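Side-chain contact in uncharacterized protein (Porphyromonas gingivalis, PDB 1ZBS), which is uncharacterised but, as a putative N-acetylglucosamine kinase with an ASKHA-type nucleotide-binding fold, probably phosphorylates an amino sugar at the expense of ATP: residues G166-E169 with A170-E174. Numbering follows the deposited sequence.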
loop_
_atom_site.group_PDB
_atom_site.type_symbol
_atom_site.label_atom_id
_atom_site.label_comp_id
_atom_site.label_asym_id
_atom_site.label_seq_id
_atom_site.Cartn_x
_atom_site.Cartn_y
_atom_site.Cartn_z
ATOM N N GLY A 166 -24.345 6.794 -3.333
ATOM C CA GLY A 166 -24.648 7.074 -1.941
ATOM C C GLY A 166 -23.793 6.339 -0.919
ATOM O O GLY A 166 -23.589 6.848 0.182
ATOM N N LEU A 167 -23.293 5.155 -1.264
ATOM C CA LEU A 167 -22.477 4.380 -0.329
ATOM C C LEU A 167 -21.261 5.167 0.122
ATOM O O LEU A 167 -20.890 5.142 1.298
ATOM C CB LEU A 167 -22.015 3.062 -0.960
ATOM C CG LEU A 167 -21.375 2.027 -0.020
ATOM C CD1 LEU A 167 -22.299 1.758 1.158
ATOM C CD2 LEU A 167 -21.098 0.734 -0.779
ATOM N N CYS A 168 -20.637 5.868 -0.814
ATOM C CA CYS A 168 -19.456 6.645 -0.480
ATOM C C CYS A 168 -19.825 7.689 0.555
ATOM O O CYS A 168 -19.204 7.769 1.613
ATOM C CB CYS A 168 -18.890 7.323 -1.730
ATOM S SG CYS A 168 -17.312 8.148 -1.452
ATOM N N GLU A 169 -20.849 8.482 0.250
ATOM C CA GLU A 169 -21.290 9.522 1.166
ATOM C C GLU A 169 -21.761 8.930 2.493
ATOM O O GLU A 169 -21.589 9.543 3.543
ATOM C CB GLU A 169 -22.408 10.363 0.534
ATOM C CG GLU A 169 -21.984 11.139 -0.709
ATOM C CD GLU A 169 -22.204 10.357 -1.994
ATOM O OE1 GLU A 169 -21.685 9.229 -2.110
ATOM O OE2 GLU A 169 -22.899 10.876 -2.890
ATOM N N ALA A 170 -22.341 7.735 2.442
ATOM C CA ALA A 170 -22.814 7.066 3.650
ATOM C C ALA A 170 -21.622 6.651 4.524
ATOM O O ALA A 170 -21.692 6.714 5.754
ATOM C CB ALA A 170 -23.644 5.841 3.278
ATOM N N PHE A 171 -20.537 6.232 3.867
ATOM C CA PHE A 171 -19.300 5.799 4.519
ATOM C C PHE A 171 -18.565 6.987 5.126
ATOM O O PHE A 171 -18.235 6.992 6.313
ATOM C CB PHE A 171 -18.373 5.113 3.491
ATOM C CG PHE A 171 -17.014 4.723 4.039
ATOM C CD1 PHE A 171 -16.840 3.526 4.731
ATOM C CD2 PHE A 171 -15.909 5.548 3.852
ATOM C CE1 PHE A 171 -15.580 3.149 5.227
ATOM C CE2 PHE A 171 -14.639 5.185 4.343
ATOM C CZ PHE A 171 -14.476 3.981 5.032
ATOM N N LEU A 172 -18.305 7.996 4.304
ATOM C CA LEU A 172 -17.574 9.175 4.763
ATOM C C LEU A 172 -18.240 9.890 5.943
ATOM O O LEU A 172 -17.560 10.322 6.877
ATOM C CB LEU A 172 -17.386 10.152 3.596
ATOM C CG LEU A 172 -16.580 9.643 2.382
ATOM C CD1 LEU A 172 -16.548 10.729 1.301
ATOM C CD2 LEU A 172 -15.149 9.299 2.814
ATOM N N GLN A 173 -19.564 10.006 5.897
ATOM C CA GLN A 173 -20.318 10.668 6.956
ATOM C C GLN A 173 -20.347 9.872 8.278
ATOM O O GLN A 173 -20.323 10.455 9.363
ATOM C CB GLN A 173 -21.748 10.954 6.469
ATOM C CG GLN A 173 -21.882 12.197 5.567
ATOM C CD GLN A 173 -23.203 12.240 4.792
ATOM O OE1 GLN A 173 -24.216 11.680 5.226
ATOM N NE2 GLN A 173 -23.197 12.922 3.646
ATOM N N GLU A 174 -20.389 8.547 8.188
ATOM C CA GLU A 174 -20.415 7.723 9.382
ATOM C C GLU A 174 -19.136 7.895 10.188
ATOM O O GLU A 174 -19.163 7.928 11.422
ATOM C CB GLU A 174 -20.586 6.258 9.012
ATOM C CG GLU A 174 -20.638 5.350 10.213
ATOM C CD GLU A 174 -20.915 3.916 9.829
ATOM O OE1 GLU A 174 -21.686 3.699 8.870
ATOM O OE2 GLU A 174 -20.379 3.009 10.497
#
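Four successive i to i+4 backbone hydrogen bonds join residues 166-169 to 170-173 as the first turns of the short helix 167-174, starting at the N-cap Gly-166, whose O accepts from Ala-170 N at 2.7 Å. The bond from Leu-172 N to Cys-168 O (2.8 Å) is almost straight, with an N-H...O angle of 177°, whereas Gln-173 N reaches Glu-169 O at 3.1 Å from above the carbonyl plane. Side chains meet mainly one turn apart. Cys-168 carries its SG anti to the backbone N (chi1 -173°), which brings the sulfur alongside the branch of Leu-172, 3.9 Å from CD1; CG of the same leucine lies 3.3 Å from Cys-168 O. With CG beside its backbone N (chi1 -80°), Gln-173 runs extended back across Glu-169 O, 3.4 Å from CG, and NE2 only loosely approaches Glu-169 CB. The Glu-169 chain bends the other way, taking its carboxylate toward the helix start and close to that of Glu-165, a like-charge approach that may raise its pKa. Buried Leu-167 and Phe-171 pack on helix 147-159, and the Phe-171 ring also meets Phe-199 and Phe-202 edge-to-face. Main-chain bonds thus carry the join; to them the side chains add a modest thiol-methyl dispersion contact at the partly exposed border and a glutamine chain lying over a carbonyl oxygen.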